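Local atomic coordinates of putative methyl-accepting chemotaxis signal transduction protein (Campylobacter jejuni subsp. jejuni serotype O:2, PDB entry 4XMR), a protein that probably senses amino acids such as isoleucine through a tandem PAS sensory domain and passes the signal across the membrane to steer chemotaxis. Residues V24-S27 with T28-F32; N36-F39 with T40-L43. All coordinates share one frame; numbering follows the deposited sequence. Where two conformers were deposited one is given.

Contact 1 (24-27 with 28-32) and contact 2 (36-39 with 40-43) lie in series on the long helix 9-48, their centres about 17 Å apart. Each is a local contact between successive turns. The helix spans both halves of the tandem PAS sensory domain. At contact 1 it packs on strand 224-233 of the five-stranded sheet and on helix 163-171, and Phe32 already reaches strand 139-149 of the six-stranded sheet. At contact 2 it lies on strand 152-162 of that six-stranded sheet and on helix 58-76. The half with the six-stranded sheet holds the bound isoleucine, about 12 Å from the side chain of Leu43. One continuous helix therefore links the two halves, and both contacts also touch the second subunit.

Contact 1: residues V24-S27 with T28-F32; sequences VTQS and TVEDF
Val24 to Phe32 form a regular alpha-helical stretch, in which Thr28, Val29, Glu30 and Asp31 each give their N-H to the carbonyl four residues back. Thr28 adds a second bond to the first of these carbonyls. Its OG1 donates to Val24 O at 2.8 Å, and chi1 of -60° sets the hydroxyl beside the backbone N for this. The two donors reach Val24 O from opposite faces of its plane.

Beside it, Gln26 and Glu30 pair one turn apart. Gln26 NE2 donates to Glu30 OE2 at 2.9 Å, and the bond is nearly straight (175°). It leaves in the plane of the amide but meets Glu30 OE2 from above the carboxylate plane; the two planes stand 88° apart. The other carboxylate oxygen takes a bond from a water, with Glu30 OE1 at 2.8 Å from it. The same water is hydrogen-bonded to Ser27 OG, which also bonds Lys23 O. The side chains of Gln26 and Glu30 both touch Val233 of strand 224-233.

Both carboxylate oxygens of Glu30 are thus engaged, one by an amide and one by water. This pairing should restrain rotation of the group and help disperse its negative charge, while Thr28 keeps its hydroxyl satisfied within the helix.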
loop_
_atom_site.group_PDB
_atom_site.type_symbol
_atom_site.label_atom_id
_atom_site.label_comp_id
_atom_site.label_asym_id
_atom_site.label_seq_id
_atom_site.Cartn_x
_atom_site.Cartn_y
_atom_site.Cartn_z
ATOM N N VAL B 24 1.035 10.346 -8.747
ATOM C CA VAL B 24 0.735 9.726 -7.450
ATOM C C VAL B 24 -0.504 8.835 -7.556
ATOM O O VAL B 24 -0.542 7.736 -6.980
ATOM C CB VAL B 24 0.540 10.786 -6.349
ATOM C CG1 VAL B 24 0.025 10.140 -5.055
ATOM C CG2 VAL B 24 1.841 11.528 -6.093
ATOM N N THR B 25 -1.525 9.292 -8.276
ATOM C CA THR B 25 -2.712 8.467 -8.460
ATOM C C THR B 25 -2.403 7.245 -9.332
ATOM O O THR B 25 -2.875 6.142 -9.040
ATOM C CB THR B 25 -3.906 9.310 -8.966
ATOM O OG1 THR B 25 -4.383 10.117 -7.883
ATOM C CG2 THR B 25 -5.050 8.443 -9.478
ATOM N N GLN B 26 -1.598 7.427 -10.375
ATOM C CA GLN B 26 -1.130 6.283 -11.151
ATOM C C GLN B 26 -0.424 5.249 -10.265
ATOM O O GLN B 26 -0.718 4.056 -10.346
ATOM C CB GLN B 26 -0.211 6.743 -12.291
ATOM C CG GLN B 26 0.400 5.593 -13.072
ATOM C CD GLN B 26 1.371 6.067 -14.125
ATOM O OE1 GLN B 26 1.313 7.208 -14.570
ATOM N NE2 GLN B 26 2.276 5.188 -14.529
ATOM N N SER B 27 0.486 5.722 -9.418
ATOM C CA SER B 27 1.206 4.842 -8.507
ATOM C C SER B 27 0.267 4.102 -7.557
ATOM O O SER B 27 0.491 2.938 -7.224
ATOM C CB SER B 27 2.243 5.630 -7.703
ATOM O OG SER B 27 3.280 6.112 -8.547
ATOM N N THR B 28 -0.782 4.786 -7.124
ATOM C CA THR B 28 -1.762 4.186 -6.224
ATOM C C THR B 28 -2.400 2.972 -6.880
ATOM O O THR B 28 -2.520 1.904 -6.268
ATOM C CB THR B 28 -2.832 5.220 -5.828
ATOM O OG1 THR B 28 -2.200 6.318 -5.169
ATOM C CG2 THR B 28 -3.872 4.609 -4.906
ATOM N N VAL B 29 -2.801 3.116 -8.132
ATOM C CA VAL B 29 -3.391 2.018 -8.875
ATOM C C VAL B 29 -2.393 0.877 -9.090
ATOM O O VAL B 29 -2.725 -0.296 -8.906
ATOM C CB VAL B 29 -3.929 2.517 -10.226
ATOM C CG1 VAL B 29 -4.416 1.360 -11.078
ATOM C CG2 VAL B 29 -5.040 3.538 -10.006
ATOM N N GLU B 30 -1.170 1.229 -9.471
ATOM C CA GLU B 30 -0.147 0.227 -9.743
ATOM C C GLU B 30 0.188 -0.581 -8.493
ATOM O O GLU B 30 0.351 -1.803 -8.556
ATOM C CB GLU B 30 1.125 0.899 -10.265
ATOM C CG GLU B 30 0.985 1.501 -11.659
ATOM C CD GLU B 30 2.178 2.347 -12.058
ATOM O OE1 GLU B 30 2.935 2.775 -11.160
ATOM O OE2 GLU B 30 2.349 2.594 -13.269
ATOM N N ASP B 31 0.312 0.104 -7.362
ATOM C CA ASP B 31 0.722 -0.556 -6.131
ATOM C C ASP B 31 -0.391 -1.455 -5.584
ATOM O O ASP B 31 -0.120 -2.524 -5.049
ATOM C CB ASP B 31 1.162 0.477 -5.087
ATOM C CG ASP B 31 2.430 1.226 -5.488
ATOM O OD1 ASP B 31 3.096 0.830 -6.475
ATOM O OD2 ASP B 31 2.771 2.209 -4.796
ATOM N N PHE B 32 -1.638 -1.017 -5.718
ATOM C CA PHE B 32 -2.780 -1.838 -5.321
ATOM C C PHE B 32 -2.756 -3.143 -6.108
ATOM O O PHE B 32 -2.860 -4.235 -5.545
ATOM C CB PHE B 32 -4.068 -1.044 -5.575
ATOM C CG PHE B 32 -5.348 -1.784 -5.252
ATOM C CD1 PHE B 32 -5.840 -1.827 -3.951
ATOM C CD2 PHE B 32 -6.115 -2.345 -6.267
ATOM C CE1 PHE B 32 -7.036 -2.480 -3.661
ATOM C CE2 PHE B 32 -7.317 -2.977 -5.986
ATOM C CZ PHE B 32 -7.771 -3.045 -4.680
HETATM O O HOH W 1 3.488 5.566 -11.305
#

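Contact 2: residues N36-F39 with T40-L43; sequences NQSF and TRAL
Arg41 folds back over the preceding turn of the long alpha helix that runs along the tandem PAS sensory domain. Its chain bends at chi3 (-74°), which turns the guanidinium toward the earlier residues. One face of that group lies over Gln37 O, which sits 3.9 Å above the plane, over its centre. This carbonyl already accepts the backbone N-H of Arg41. The carbonyl dipole probably favours the charged group there. NH1 and NH2 lie alongside the CB of Gln37. In one of the two conformers of Ser38, Arg41 NH2 makes a weak bond to Ser38 OG at 3.4 Å, bent to 135° at the hydrogen. This bond is therefore doubtful. In that conformer Ser38 OG also bonds Ser34 O.

The ring of Phe39 leaves another side of the helix. Chi1 of 169° puts its CG beside the carbonyl carbon. This brings the ring obliquely to the next peptide, with Phe39 CD2 3.5 Å from Thr40 N. The side chain crosses that of Thr40 at about a right angle. Leu43 CD2 also comes obliquely to the ring, 4.5 Å from Phe39 CE2. The touch is loose, and much of the packing around these two comes from elsewhere. Tyr72 of helix 58-76 meets Phe39 edge-to-face and also touches Leu43. Val159 of strand 152-162 packs on Phe39 and Thr40, and Ser75 of the second subunit reaches Phe39. This side of the helix therefore joins the sheet, helix 58-76 and the dimer partner.

Thr40 is buried, yet its hydroxyl is satisfied within the helix. Its OG1 lies beside its own backbone N. Asn36 O takes both Thr40 donors, from opposite faces of its carbonyl plane: Thr40 N at 3.1 Å and Thr40 OG1 at 2.9 Å.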
loop_
_atom_site.group_PDB
_atom_site.type_symbol
_atom_site.label_atom_id
_atom_site.label_comp_id
_atom_site.label_asym_id
_atom_site.label_seq_id
_atom_site.Cartn_x
_atom_site.Cartn_y
_atom_site.Cartn_z
ATOM N N ASN B 36 -1.766 -7.029 -4.610
ATOM C CA ASN B 36 -2.757 -8.085 -4.677
ATOM C C ASN B 36 -2.296 -9.259 -5.525
ATOM O O ASN B 36 -2.608 -10.410 -5.201
ATOM C CB ASN B 36 -4.095 -7.539 -5.162
ATOM C CG ASN B 36 -4.723 -6.602 -4.161
ATOM O OD1 ASN B 36 -4.463 -6.715 -2.966
ATOM N ND2 ASN B 36 -5.565 -5.682 -4.633
ATOM N N GLN B 37 -1.563 -8.979 -6.601
ATOM C CA GLN B 37 -1.002 -10.042 -7.417
ATOM C C GLN B 37 0.010 -10.870 -6.637
ATOM O O GLN B 37 -0.003 -12.100 -6.717
ATOM C CB GLN B 37 -0.363 -9.482 -8.686
ATOM C CG GLN B 37 -1.352 -8.956 -9.709
ATOM C CD GLN B 37 -0.648 -8.234 -10.835
ATOM O OE1 GLN B 37 0.247 -7.427 -10.594
ATOM N NE2 GLN B 37 -1.032 -8.530 -12.064
ATOM N N SER B 38 0.880 -10.197 -5.890
ATOM C CA SER B 38 1.897 -10.909 -5.121
ATOM C C SER B 38 1.260 -11.806 -4.070
ATOM O O SER B 38 1.676 -12.953 -3.882
ATOM C CB SER B 38 2.893 -9.939 -4.479
ATOM O OG SER B 38 3.682 -9.303 -5.480
ATOM N N PHE B 39 0.237 -11.287 -3.403
ATOM C CA PHE B 39 -0.503 -12.054 -2.408
ATOM C C PHE B 39 -1.078 -13.319 -3.045
ATOM O O PHE B 39 -0.988 -14.409 -2.483
ATOM C CB PHE B 39 -1.621 -11.159 -1.858
ATOM C CG PHE B 39 -2.650 -11.869 -1.010
ATOM C CD1 PHE B 39 -2.486 -11.971 0.362
ATOM C CD2 PHE B 39 -3.810 -12.380 -1.582
ATOM C CE1 PHE B 39 -3.453 -12.583 1.151
ATOM C CE2 PHE B 39 -4.777 -13.008 -0.806
ATOM C CZ PHE B 39 -4.602 -13.101 0.563
ATOM N N THR B 40 -1.693 -13.163 -4.209
ATOM C CA THR B 40 -2.349 -14.277 -4.880
ATOM C C THR B 40 -1.337 -15.331 -5.320
ATOM O O THR B 40 -1.590 -16.530 -5.190
ATOM C CB THR B 40 -3.192 -13.756 -6.071
ATOM O OG1 THR B 40 -4.136 -12.802 -5.571
ATOM C CG2 THR B 40 -3.958 -14.886 -6.745
ATOM N N ARG B 41 -0.177 -14.891 -5.803
ATOM C CA ARG B 41 0.898 -15.814 -6.169
ATOM C C ARG B 41 1.414 -16.591 -4.961
ATOM O O ARG B 41 1.698 -17.787 -5.056
ATOM C CB ARG B 41 2.062 -15.070 -6.822
ATOM C CG ARG B 41 1.846 -14.704 -8.286
ATOM C CD ARG B 41 3.152 -14.227 -8.915
ATOM N NE ARG B 41 3.485 -12.893 -8.442
ATOM C CZ ARG B 41 3.127 -11.780 -9.069
ATOM N NH1 ARG B 41 2.449 -11.849 -10.210
ATOM N NH2 ARG B 41 3.459 -10.604 -8.564
ATOM N N ALA B 42 1.558 -15.911 -3.828
ATOM C CA ALA B 42 2.026 -16.570 -2.613
ATOM C C ALA B 42 1.027 -17.643 -2.175
ATOM O O ALA B 42 1.416 -18.752 -1.778
ATOM C CB ALA B 42 2.256 -15.551 -1.505
ATOM N N LEU B 43 -0.257 -17.307 -2.235
ATOM C CA LEU B 43 -1.313 -18.244 -1.873
ATOM C C LEU B 43 -1.280 -19.471 -2.796
ATOM O O LEU B 43 -1.344 -20.605 -2.322
ATOM C CB LEU B 43 -2.667 -17.535 -1.911
ATOM C CG LEU B 43 -3.897 -18.372 -1.580
ATOM C CD1 LEU B 43 -3.704 -19.208 -0.319
ATOM C CD2 LEU B 43 -5.078 -17.430 -1.397
#